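Local coordinates for protein exopolygalacturonase (PDB 2UVF) that probably hydrolyses polygalacturonate, the backbone of pectin, from the chain end, as an exo-acting glycoside hydrolase of family 28, and binds digalacturonic acid, at residues A[543-548]-A[571-576]; A[174-179]-A[196-201]; A[70-75]-A[127-132]; A[366-371]-A[392-397]. All coordinates share one frame; numbering follows the deposited sequence.

Contact 1 (A[543-548]-A[571-576]); sequences GDTANK and DLRDSE
Asp571 reaches back with its carboxylate to Gly543 and Thr545, joining the loop after strand 539-542 to strand 568-573 of the next coil, near the C-terminal end of the right-handed parallel beta-helix. Residues 543-548 leave strand 539-542 as an irregular loop, whereas Asp571 belongs to the next coil, which pairs with that strand. The two oxygens of Asp571 have different surroundings. Asp571 OD2 accepts a hydrogen bond from Gly543 N at 3.1 Å through its anti lone pair, and the N-H meets it at a bent 136°. Asp571 OD1 is turned instead to the threonine, lying 3.0 Å from Thr545 CB, a snug approach, and 3.1 Å from Thr545 OG1. The side chains of Thr545 and Asp571 run alongside each other in opposite directions. With its CG placed opposite the carbonyl carbon (chi1 -53°), Asp571 directs the carboxylate to the loop, so one flat group touches both the glycine backbone and the threonine branch. Gly543 comes in close as well, its N being 3.7 Å from Asp571 CB. The Arg573 guanidinium makes a cation-pi interaction with Trp550, which Thr545 touches too, so loop and strand share this aromatic neighbour. The remaining link across the segments is peripheral: Thr545 CG2 lies at the edge of the Arg573 guanidinium, near its plane, 4.4 Å from Arg573 NH2.

Contact 2 (A[174-179]-A[196-201]); sequences KAIQQA and YKSGAL
Ile176 and Leu201 form the heart of this contact, their side chains crossing at about a right angle. CG2 of Ile176 sits against both methyls of Leu201, 3.6 Å from CD2 and equally near CD1, while Ile176 CD1 extends to Ser198 CB at 3.8 Å. Because CG2 lies opposite the backbone N and CG1 beside it (chi1 -63°), the two branches part, one meeting the leucine and the other the serine. Gln177 bends at its second torsion and lays the end of its side chain along the backbone of Leu201. In the next shell, Leu217 of strand 215-219 touches Ile176, Ser198 and Leu201, and so backs the apolar patch. Ser198 OG turns onto its own chain and donates to Gly199 O at 2.9 Å, in the carbonyl plane and on a lone pair. The turn at 199-200 is tied to the start of the helix by a bond between Gly199 N and Thr173 OG1. Helix 173-181 lies toward the N-terminal end of the parallel beta-helix, consistent with the capping helix of family 28 enzymes. No hydrogen bond joins the two segments directly, which implies that their fit depends on apolar packing, with polar ties supplied from residues beside them.

Contact 3 (A[70-75]-A[127-132]); sequences QIFSAG and QFTVKA
Phe72 packs against Thr129 and Lys131 on the neighbouring antiparallel strand. Phe72 CB begins 3.8 Å from Thr129 OG1. Along one side of the ring, CD2 passes Thr129 O, which lies at the ring edge near its plane. Phe72 CE2 then meets Lys131 CG at 3.3 Å, a close approach, and Phe72 CZ at the far end comes within 3.9 Å of Lys131 CD. The lysine runs extended past CG and crosses the aromatic side chain at about a right angle, so its methylenes rather than its amine supply the contact. Phe72 CG is set beside the backbone N (chi1 -45°), which swings the ring toward Lys131. In the backbone, Phe72 and Thr129 form an antiparallel hydrogen-bonded pair, with Phe72 N to Thr129 O at 2.9 Å and Thr129 N to Phe72 O at 2.8 Å. At the strand end, Ser73 OG donates to Gln127 O at 3.0 Å. The other face carries Ile71 and Val130, side by side, packed on Trp57 of strand 53-58. Strands 66-73 and 125-134 are the central pair of a four-stranded antiparallel sheet, and its apposition to strand 53-58 is characteristic of the beta-sandwich of a fibronectin type III domain.

Contact 4 (A[366-371]-A[392-397]); sequences VANGLI and MVFNNF
Ala367 and Val393 pair in parallel register between consecutive coils of the right-handed beta-helix, and the tight part of the contact is built around them. Ala367 N donates to Met392 O at 2.9 Å and Phe394 N to Ala367 O at 3.0 Å, while Ala367 CB touches Val393 CG2. Both side chains also meet Ile383 of strand 383-386, on the side away from Phe394. On the opposite face of these strands, Phe394 stacks with Asn368: the amide and ring planes are 20° apart, and Asn368 CB stands over the ring face, 4.3 Å from the centroid of Phe394. Its chi1 of 67° places Phe394 CG between backbone N and carbonyl carbon, and this turns the ring to the asparagine. Asn368 ND2 is bonded to Tyr343 OH, which steadies the amide, and Phe394 also meets Phe427 of the following coil in nearly parallel planes. At the far end the backbones stay bonded, Phe397 N to Leu370 O at 2.9 Å, but side-chain packing thins to the approach of partly exposed Ile371, its CG2 4.0 Å from Phe397 CD2; a sulfate ion lies about 3 Å from the Phe397 side chain. Between the two ends the chains turn at Gly369 and Asn395, both with positive phi. Asn429 of the next coil bonds to Val393 O and Asn396 N. Asn396 OD1 is held by His372, while its amide nitrogen reaches back: Phe394 O receives two donors, Gly369 N at 3.0 Å and Asn396 ND2 at 3.1 Å, the latter 58° above the carbonyl plane.

Overall arrangement
Contacts 1, 2 and 4 follow the beta-helix, and contact 3 belongs to the fibronectin type III domain beside it. Contacts 2 and 1 lie toward the N- and C-terminal ends of the beta-helix, on opposite sides of the chain centre, with their centres about 52 Å apart. Contact 4 is central, about 25 Å from contact 2 and 35 Å from contact 1, centre to centre. It faces the fibronectin domain; contact 3 comes to about 11 Å at the nearest atoms. Ile383, packed against contact 4, precedes Glu384 of the digalacturonate pocket. The Phe397 side chain is about 13 Å from a nickel ion. None of the four contacts touches another.

Contact 1 (A[543-548]-A[571-576])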
loop_
_atom_site.group_PDB
_atom_site.type_symbol
_atom_site.label_atom_id
_atom_site.label_comp_id
_atom_site.label_asym_id
_atom_site.label_seq_id
_atom_site.Cartn_x
_atom_site.Cartn_y
_atom_site.Cartn_z
ATOM N N GLY A 543 -10.799 -22.519 -6.012
ATOM C CA GLY A 543 -11.093 -22.843 -4.622
ATOM C C GLY A 543 -10.768 -24.292 -4.328
ATOM O O GLY A 543 -9.678 -24.773 -4.656
ATOM N N ASP A 544 -11.725 -24.975 -3.698
ATOM C CA ASP A 544 -11.712 -26.435 -3.525
ATOM C C ASP A 544 -13.156 -26.900 -3.301
ATOM O O ASP A 544 -13.562 -27.120 -2.155
ATOM C CB ASP A 544 -10.823 -26.842 -2.340
ATOM C CG ASP A 544 -10.206 -28.228 -2.515
ATOM O OD1 ASP A 544 -10.750 -29.046 -3.298
ATOM O OD2 ASP A 544 -9.167 -28.501 -1.867
ATOM N N THR A 545 -13.931 -27.016 -4.388
ATOM C CA THR A 545 -15.385 -27.303 -4.296
ATOM C C THR A 545 -15.674 -28.716 -3.758
ATOM O O THR A 545 -16.686 -28.931 -3.073
ATOM C CB THR A 545 -16.175 -26.961 -5.623
ATOM O OG1 THR A 545 -16.599 -25.586 -5.600
ATOM C CG2 THR A 545 -17.423 -27.843 -5.807
ATOM N N ALA A 546 -14.771 -29.660 -4.042
ATOM C CA ALA A 546 -14.794 -30.973 -3.395
ATOM C C ALA A 546 -14.979 -30.800 -1.882
ATOM O O ALA A 546 -15.783 -31.501 -1.257
ATOM C CB ALA A 546 -13.502 -31.753 -3.697
ATOM N N ASN A 547 -14.254 -29.831 -1.321
ATOM C CA ASN A 547 -14.235 -29.587 0.115
ATOM C C ASN A 547 -15.026 -28.335 0.532
ATOM O O ASN A 547 -14.678 -27.642 1.500
ATOM C CB ASN A 547 -12.782 -29.541 0.588
ATOM C CG ASN A 547 -11.979 -30.744 0.101
ATOM O OD1 ASN A 547 -10.971 -30.594 -0.595
ATOM N ND2 ASN A 547 -12.439 -31.948 0.450
ATOM N N LYS A 548 -16.103 -28.081 -0.215
ATOM C CA LYS A 548 -17.050 -26.973 0.013
ATOM C C LYS A 548 -16.447 -25.562 -0.067
ATOM O O LYS A 548 -17.158 -24.569 0.141
ATOM C CB LYS A 548 -17.866 -27.157 1.317
ATOM C CG LYS A 548 -18.956 -28.243 1.269
ATOM C CD LYS A 548 -20.111 -27.912 2.226
ATOM C CE LYS A 548 -20.940 -29.143 2.573
ATOM N NZ LYS A 548 -20.192 -30.121 3.436
ATOM N N ASP A 571 -14.590 -23.214 -9.395
ATOM C CA ASP A 571 -15.213 -23.143 -8.071
ATOM C C ASP A 571 -15.805 -21.781 -7.784
ATOM O O ASP A 571 -15.501 -21.150 -6.768
ATOM C CB ASP A 571 -14.219 -23.534 -6.969
ATOM C CG ASP A 571 -13.561 -24.870 -7.229
ATOM O OD1 ASP A 571 -14.252 -25.808 -7.689
ATOM O OD2 ASP A 571 -12.345 -24.987 -6.981
ATOM N N LEU A 572 -16.682 -21.348 -8.675
ATOM C CA LEU A 572 -17.291 -20.045 -8.544
ATOM C C LEU A 572 -18.810 -20.145 -8.634
ATOM O O LEU A 572 -19.334 -20.892 -9.448
ATOM C CB LEU A 572 -16.741 -19.120 -9.627
ATOM C CG LEU A 572 -17.199 -17.664 -9.574
ATOM C CD1 LEU A 572 -16.538 -16.929 -8.414
ATOM C CD2 LEU A 572 -16.897 -17.006 -10.902
ATOM N N ARG A 573 -19.511 -19.394 -7.797
ATOM C CA ARG A 573 -20.970 -19.394 -7.822
ATOM C C ARG A 573 -21.546 -17.993 -7.815
ATOM O O ARG A 573 -20.899 -17.063 -7.331
ATOM C CB ARG A 573 -21.518 -20.166 -6.620
ATOM C CG ARG A 573 -20.924 -21.540 -6.483
ATOM C CD ARG A 573 -21.804 -22.451 -5.668
ATOM N NE ARG A 573 -21.325 -23.833 -5.777
ATOM C CZ ARG A 573 -22.030 -24.904 -5.424
ATOM N NH1 ARG A 573 -23.264 -24.769 -4.930
ATOM N NH2 ARG A 573 -21.495 -26.110 -5.561
ATOM N N ASP A 574 -22.772 -17.855 -8.326
ATOM C CA ASP A 574 -23.542 -16.589 -8.276
ATOM C C ASP A 574 -22.787 -15.366 -8.860
ATOM O O ASP A 574 -22.930 -14.224 -8.377
ATOM C CB ASP A 574 -24.067 -16.280 -6.849
ATOM C CG ASP A 574 -24.411 -17.543 -6.035
ATOM O OD1 ASP A 574 -25.003 -18.494 -6.596
ATOM O OD2 ASP A 574 -24.095 -17.564 -4.815
ATOM N N SER A 575 -22.010 -15.612 -9.917
ATOM C CA SER A 575 -21.165 -14.580 -10.511
ATOM C C SER A 575 -21.491 -14.259 -11.980
ATOM O O SER A 575 -21.947 -15.129 -12.720
ATOM C CB SER A 575 -19.706 -14.999 -10.366
ATOM O OG SER A 575 -19.375 -15.187 -8.998
ATOM N N GLU A 576 -21.264 -13.015 -12.407
ATOM C CA GLU A 576 -21.457 -12.651 -13.824
ATOM C C GLU A 576 -20.319 -11.832 -14.462
ATOM O O GLU A 576 -19.736 -10.964 -13.815
ATOM C CB GLU A 576 -22.823 -11.983 -14.074
ATOM C CG GLU A 576 -22.990 -10.595 -13.499
ATOM C CD GLU A 576 -23.171 -10.610 -12.004
ATOM O OE1 GLU A 576 -23.742 -11.599 -11.488
ATOM O OE2 GLU A 576 -22.734 -9.634 -11.345
#

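Contact 2 (A[174-179]-A[196-201])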
loop_
_atom_site.group_PDB
_atom_site.type_symbol
_atom_site.label_atom_id
_atom_site.label_comp_id
_atom_site.label_asym_id
_atom_site.label_seq_id
_atom_site.Cartn_x
_atom_site.Cartn_y
_atom_site.Cartn_z
ATOM N N LYS A 174 20.789 7.730 19.725
ATOM C CA LYS A 174 20.678 8.475 20.985
ATOM C C LYS A 174 20.321 9.949 20.783
ATOM O O LYS A 174 19.431 10.473 21.456
ATOM C CB LYS A 174 21.964 8.331 21.803
ATOM C CG LYS A 174 21.702 8.193 23.297
ATOM C CD LYS A 174 22.734 7.288 23.976
ATOM C CE LYS A 174 22.082 6.407 25.043
ATOM N NZ LYS A 174 21.304 5.279 24.435
ATOM N N ALA A 175 21.011 10.602 19.854
ATOM C CA ALA A 175 20.694 11.976 19.467
ATOM C C ALA A 175 19.246 12.112 18.986
ATOM O O ALA A 175 18.489 12.942 19.508
ATOM C CB ALA A 175 21.657 12.445 18.397
ATOM N N ILE A 176 18.865 11.283 18.009
ATOM C CA ILE A 176 17.511 11.297 17.435
ATOM C C ILE A 176 16.442 10.953 18.479
ATOM O O ILE A 176 15.401 11.604 18.541
ATOM C CB ILE A 176 17.390 10.367 16.188
ATOM C CG1 ILE A 176 18.302 10.865 15.057
ATOM C CG2 ILE A 176 15.938 10.303 15.689
ATOM C CD1 ILE A 176 18.754 9.796 14.092
ATOM N N GLN A 177 16.713 9.937 19.295
ATOM C CA GLN A 177 15.812 9.556 20.387
ATOM C C GLN A 177 15.673 10.669 21.414
ATOM O O GLN A 177 14.570 10.955 21.866
ATOM C CB GLN A 177 16.299 8.283 21.072
ATOM C CG GLN A 177 15.227 7.588 21.862
ATOM C CD GLN A 177 14.209 6.935 20.966
ATOM O OE1 GLN A 177 13.063 7.390 20.875
ATOM N NE2 GLN A 177 14.628 5.870 20.276
ATOM N N GLN A 178 16.801 11.288 21.767
ATOM C CA GLN A 178 16.847 12.446 22.660
ATOM C C GLN A 178 15.904 13.534 22.140
ATOM O O GLN A 178 15.096 14.082 22.908
ATOM C CB GLN A 178 18.285 12.977 22.747
ATOM C CG GLN A 178 18.848 13.133 24.146
ATOM C CD GLN A 178 20.223 12.488 24.278
ATOM O OE1 GLN A 178 20.339 11.368 24.781
ATOM N NE2 GLN A 178 21.266 13.179 23.806
ATOM N N ALA A 179 15.994 13.814 20.832
ATOM C CA ALA A 179 15.151 14.826 20.175
ATOM C C ALA A 179 13.657 14.500 20.214
ATOM O O ALA A 179 12.844 15.382 20.485
ATOM C CB ALA A 179 15.620 15.084 18.734
ATOM N N TYR A 196 22.432 10.254 8.214
ATOM C CA TYR A 196 22.450 9.915 9.647
ATOM C C TYR A 196 22.129 8.436 9.899
ATOM O O TYR A 196 20.959 8.028 9.855
ATOM C CB TYR A 196 21.427 10.782 10.395
ATOM C CG TYR A 196 21.559 12.273 10.132
ATOM C CD1 TYR A 196 22.240 13.102 11.020
ATOM C CD2 TYR A 196 21.001 12.853 8.991
ATOM C CE1 TYR A 196 22.366 14.489 10.774
ATOM C CE2 TYR A 196 21.120 14.229 8.737
ATOM C CZ TYR A 196 21.799 15.034 9.628
ATOM O OH TYR A 196 21.913 16.374 9.370
ATOM N N LYS A 197 23.168 7.634 10.146
ATOM C CA LYS A 197 22.992 6.234 10.574
ATOM C C LYS A 197 22.281 6.189 11.926
ATOM O O LYS A 197 22.526 7.025 12.803
ATOM C CB LYS A 197 24.331 5.486 10.631
ATOM C CG LYS A 197 24.193 4.014 11.011
ATOM C CD LYS A 197 25.377 3.161 10.567
ATOM C CE LYS A 197 25.239 2.760 9.103
ATOM N NZ LYS A 197 25.756 1.399 8.845
ATOM N N SER A 198 21.368 5.237 12.083
ATOM C CA SER A 198 20.576 5.130 13.305
ATOM C C SER A 198 20.078 3.702 13.485
ATOM O O SER A 198 19.975 2.946 12.515
ATOM C CB SER A 198 19.412 6.122 13.281
ATOM O OG SER A 198 18.522 5.940 14.376
ATOM N N GLY A 199 19.806 3.336 14.737
ATOM C CA GLY A 199 19.146 2.068 15.061
ATOM C C GLY A 199 17.678 2.330 15.289
ATOM O O GLY A 199 17.180 3.419 14.977
ATOM N N ALA A 200 16.979 1.354 15.853
ATOM C CA ALA A 200 15.546 1.504 16.122
ATOM C C ALA A 200 15.238 2.755 16.923
ATOM O O ALA A 200 15.898 3.035 17.912
ATOM C CB ALA A 200 14.981 0.268 16.832
ATOM N N LEU A 201 14.229 3.497 16.481
ATOM C CA LEU A 201 13.764 4.698 17.166
ATOM C C LEU A 201 12.314 4.454 17.547
ATOM O O LEU A 201 11.651 3.630 16.938
ATOM C CB LEU A 201 13.869 5.931 16.256
ATOM C CG LEU A 201 15.209 6.217 15.561
ATOM C CD1 LEU A 201 15.002 7.089 14.323
ATOM C CD2 LEU A 201 16.247 6.850 16.508
#

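Contact 3 (A[70-75]-A[127-132])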
loop_
_atom_site.group_PDB
_atom_site.type_symbol
_atom_site.label_atom_id
_atom_site.label_comp_id
_atom_site.label_asym_id
_atom_site.label_seq_id
_atom_site.Cartn_x
_atom_site.Cartn_y
_atom_site.Cartn_z
ATOM N N GLN A 70 -12.354 20.866 -10.471
ATOM C CA GLN A 70 -11.889 22.227 -10.169
ATOM C C GLN A 70 -12.187 22.577 -8.726
ATOM O O GLN A 70 -13.260 22.255 -8.220
ATOM C CB GLN A 70 -12.578 23.259 -11.063
ATOM C CG GLN A 70 -12.330 23.116 -12.554
ATOM C CD GLN A 70 -12.800 24.343 -13.336
ATOM O OE1 GLN A 70 -13.472 25.232 -12.789
ATOM N NE2 GLN A 70 -12.460 24.393 -14.620
ATOM N N ILE A 71 -11.255 23.277 -8.086
ATOM C CA ILE A 71 -11.299 23.492 -6.634
ATOM C C ILE A 71 -11.374 24.981 -6.277
ATOM O O ILE A 71 -10.568 25.773 -6.735
ATOM C CB ILE A 71 -10.110 22.765 -5.909
ATOM C CG1 ILE A 71 -10.328 21.246 -5.910
ATOM C CG2 ILE A 71 -9.960 23.238 -4.476
ATOM C CD1 ILE A 71 -9.870 20.535 -7.174
ATOM N N PHE A 72 -12.358 25.336 -5.454
ATOM C CA PHE A 72 -12.622 26.728 -5.081
ATOM C C PHE A 72 -12.611 26.899 -3.571
ATOM O O PHE A 72 -13.246 26.122 -2.850
ATOM C CB PHE A 72 -13.996 27.181 -5.596
ATOM C CG PHE A 72 -14.302 26.780 -7.018
ATOM C CD1 PHE A 72 -14.068 27.664 -8.069
ATOM C CD2 PHE A 72 -14.869 25.540 -7.300
ATOM C CE1 PHE A 72 -14.357 27.315 -9.380
ATOM C CE2 PHE A 72 -15.159 25.186 -8.611
ATOM C CZ PHE A 72 -14.904 26.081 -9.654
ATOM N N SER A 73 -11.889 27.910 -3.093
ATOM C CA SER A 73 -11.997 28.343 -1.705
ATOM C C SER A 73 -12.826 29.618 -1.707
ATOM O O SER A 73 -12.525 30.557 -2.468
ATOM C CB SER A 73 -10.623 28.589 -1.083
ATOM O OG SER A 73 -10.728 29.155 0.217
ATOM N N ALA A 74 -13.864 29.655 -0.870
ATOM C CA ALA A 74 -14.834 30.761 -0.862
ATOM C C ALA A 74 -15.176 31.204 -2.292
ATOM O O ALA A 74 -15.020 32.376 -2.652
ATOM C CB ALA A 74 -14.332 31.942 -0.007
ATOM N N GLY A 75 -15.595 30.232 -3.107
ATOM C CA GLY A 75 -16.050 30.464 -4.480
ATOM C C GLY A 75 -15.063 31.057 -5.470
ATOM O O GLY A 75 -15.437 31.342 -6.598
ATOM N N GLN A 127 -12.958 27.794 3.602
ATOM C CA GLN A 127 -14.041 26.984 3.024
ATOM C C GLN A 127 -13.599 26.469 1.653
ATOM O O GLN A 127 -12.774 27.099 0.989
ATOM C CB GLN A 127 -15.346 27.794 2.953
ATOM C CG GLN A 127 -16.608 27.022 2.547
ATOM C CD GLN A 127 -17.059 27.309 1.105
ATOM O OE1 GLN A 127 -18.162 26.927 0.705
ATOM N NE2 GLN A 127 -16.214 27.989 0.330
ATOM N N PHE A 128 -14.127 25.312 1.252
ATOM C CA PHE A 128 -13.701 24.632 0.026
ATOM C C PHE A 128 -14.891 23.948 -0.673
ATOM O O PHE A 128 -15.716 23.281 -0.020
ATOM C CB PHE A 128 -12.621 23.570 0.330
ATOM C CG PHE A 128 -11.313 24.119 0.866
ATOM C CD1 PHE A 128 -10.456 24.864 0.051
ATOM C CD2 PHE A 128 -10.909 23.831 2.173
ATOM C CE1 PHE A 128 -9.229 25.358 0.542
ATOM C CE2 PHE A 128 -9.695 24.306 2.673
ATOM C CZ PHE A 128 -8.853 25.070 1.862
ATOM N N THR A 129 -14.988 24.134 -1.990
ATOM C CA THR A 129 -15.860 23.294 -2.821
ATOM C C THR A 129 -15.109 22.714 -4.030
ATOM O O THR A 129 -14.052 23.221 -4.412
ATOM C CB THR A 129 -17.167 24.014 -3.300
ATOM O OG1 THR A 129 -16.845 25.203 -4.033
ATOM C CG2 THR A 129 -18.083 24.345 -2.129
ATOM N N VAL A 130 -15.676 21.655 -4.613
ATOM C CA VAL A 130 -15.132 20.983 -5.808
ATOM C C VAL A 130 -16.221 20.722 -6.872
ATOM O O VAL A 130 -17.324 20.263 -6.555
ATOM C CB VAL A 130 -14.365 19.647 -5.433
ATOM C CG1 VAL A 130 -15.295 18.603 -4.805
ATOM C CG2 VAL A 130 -13.638 19.066 -6.634
ATOM N N LYS A 131 -15.902 21.034 -8.129
ATOM C CA LYS A 131 -16.788 20.741 -9.267
ATOM C C LYS A 131 -16.095 19.807 -10.255
ATOM O O LYS A 131 -14.907 20.004 -10.562
ATOM C CB LYS A 131 -17.167 22.027 -10.026
ATOM C CG LYS A 131 -17.737 23.151 -9.197
ATOM C CD LYS A 131 -18.319 24.220 -10.113
ATOM C CE LYS A 131 -18.876 25.404 -9.320
ATOM N NZ LYS A 131 -19.931 26.162 -10.072
ATOM N N ALA A 132 -16.836 18.808 -10.735
ATOM C CA ALA A 132 -16.454 18.021 -11.907
ATOM C C ALA A 132 -16.395 18.891 -13.159
ATOM O O ALA A 132 -17.281 19.716 -13.403
ATOM C CB ALA A 132 -17.420 16.873 -12.127
#

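Contact 4 (A[366-371]-A[392-397])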
loop_
_atom_site.group_PDB
_atom_site.type_symbol
_atom_site.label_atom_id
_atom_site.label_comp_id
_atom_site.label_asym_id
_atom_site.label_seq_id
_atom_site.Cartn_x
_atom_site.Cartn_y
_atom_site.Cartn_z
ATOM N N VAL A 366 -3.272 7.603 6.737
ATOM C CA VAL A 366 -3.174 8.192 5.395
ATOM C C VAL A 366 -1.743 8.087 4.883
ATOM O O VAL A 366 -0.795 8.478 5.584
ATOM C CB VAL A 366 -3.689 9.682 5.364
ATOM C CG1 VAL A 366 -3.401 10.364 3.979
ATOM C CG2 VAL A 366 -5.169 9.722 5.662
ATOM N N ALA A 367 -1.580 7.539 3.674
ATOM C CA ALA A 367 -0.290 7.606 2.975
ATOM C C ALA A 367 -0.368 8.438 1.686
ATOM O O ALA A 367 -0.967 8.036 0.698
ATOM C CB ALA A 367 0.287 6.200 2.717
ATOM N N ASN A 368 0.257 9.610 1.718
ATOM C CA ASN A 368 0.163 10.568 0.637
ATOM C C ASN A 368 1.533 10.807 -0.028
ATOM O O ASN A 368 2.405 11.441 0.549
ATOM C CB ASN A 368 -0.403 11.893 1.183
ATOM C CG ASN A 368 -0.461 13.006 0.131
ATOM O OD1 ASN A 368 -0.329 12.764 -1.070
ATOM N ND2 ASN A 368 -0.686 14.239 0.589
ATOM N N GLY A 369 1.709 10.289 -1.240
ATOM C CA GLY A 369 2.843 10.671 -2.064
ATOM C C GLY A 369 4.164 10.103 -1.629
ATOM O O GLY A 369 5.220 10.758 -1.755
ATOM N N LEU A 370 4.124 8.884 -1.109
ATOM C CA LEU A 370 5.357 8.196 -0.747
ATOM C C LEU A 370 5.962 7.596 -2.010
ATOM O O LEU A 370 5.260 7.311 -2.981
ATOM C CB LEU A 370 5.105 7.115 0.318
ATOM C CG LEU A 370 4.206 7.419 1.533
ATOM C CD1 LEU A 370 4.044 6.144 2.421
ATOM C CD2 LEU A 370 4.724 8.550 2.371
ATOM N N ILE A 371 7.276 7.439 -2.006
ATOM C CA ILE A 371 7.976 6.832 -3.120
ATOM C C ILE A 371 8.664 5.573 -2.566
ATOM O O ILE A 371 9.540 5.681 -1.726
ATOM C CB ILE A 371 8.956 7.881 -3.769
ATOM C CG1 ILE A 371 8.149 9.085 -4.326
ATOM C CG2 ILE A 371 9.822 7.256 -4.842
ATOM C CD1 ILE A 371 8.924 10.384 -4.361
ATOM N N MET A 392 -6.102 4.941 3.762
ATOM C CA MET A 392 -6.148 5.652 2.488
ATOM C C MET A 392 -4.739 5.763 1.947
ATOM O O MET A 392 -3.839 6.088 2.695
ATOM C CB MET A 392 -6.691 7.048 2.732
ATOM C CG MET A 392 -7.238 7.719 1.533
ATOM S SD MET A 392 -7.479 9.458 1.934
ATOM C CE MET A 392 -8.948 9.406 2.965
ATOM N N VAL A 393 -4.560 5.430 0.669
ATOM C CA VAL A 393 -3.290 5.584 -0.020
ATOM C C VAL A 393 -3.512 6.262 -1.377
ATOM O O VAL A 393 -4.191 5.725 -2.257
ATOM C CB VAL A 393 -2.599 4.208 -0.225
ATOM C CG1 VAL A 393 -1.387 4.322 -1.141
ATOM C CG2 VAL A 393 -2.183 3.592 1.103
ATOM N N PHE A 394 -2.913 7.438 -1.555
ATOM C CA PHE A 394 -2.990 8.141 -2.823
ATOM C C PHE A 394 -1.680 8.832 -3.181
ATOM O O PHE A 394 -0.864 9.115 -2.300
ATOM C CB PHE A 394 -4.177 9.121 -2.844
ATOM C CG PHE A 394 -4.066 10.295 -1.886
ATOM C CD1 PHE A 394 -3.742 11.557 -2.365
ATOM C CD2 PHE A 394 -4.401 10.156 -0.531
ATOM C CE1 PHE A 394 -3.693 12.663 -1.517
ATOM C CE2 PHE A 394 -4.353 11.258 0.341
ATOM C CZ PHE A 394 -3.991 12.508 -0.154
ATOM N N ASN A 395 -1.486 9.056 -4.478
ATOM C CA ASN A 395 -0.274 9.677 -5.037
ATOM C C ASN A 395 1.036 8.954 -4.792
ATOM O O ASN A 395 2.100 9.530 -4.986
ATOM C CB ASN A 395 -0.150 11.151 -4.615
ATOM C CG ASN A 395 -1.295 11.988 -5.131
ATOM O OD1 ASN A 395 -2.205 11.483 -5.828
ATOM N ND2 ASN A 395 -1.297 13.268 -4.754
ATOM N N ASN A 396 0.956 7.693 -4.396
ATOM C CA ASN A 396 2.150 6.886 -4.128
ATOM C C ASN A 396 2.784 6.408 -5.419
ATOM O O ASN A 396 2.096 6.154 -6.385
ATOM C CB ASN A 396 1.796 5.674 -3.242
ATOM C CG ASN A 396 1.805 5.980 -1.741
ATOM O OD1 ASN A 396 2.293 5.177 -0.939
ATOM N ND2 ASN A 396 1.270 7.122 -1.354
ATOM N N PHE A 397 4.105 6.315 -5.444
ATOM C CA PHE A 397 4.812 5.555 -6.470
ATOM C C PHE A 397 5.260 4.225 -5.829
ATOM O O PHE A 397 5.856 4.240 -4.769
ATOM C CB PHE A 397 6.018 6.357 -6.993
ATOM C CG PHE A 397 6.924 5.594 -7.952
ATOM C CD1 PHE A 397 6.753 5.689 -9.335
ATOM C CD2 PHE A 397 7.982 4.822 -7.468
ATOM C CE1 PHE A 397 7.591 5.010 -10.201
ATOM C CE2 PHE A 397 8.823 4.136 -8.334
ATOM C CZ PHE A 397 8.626 4.231 -9.697
#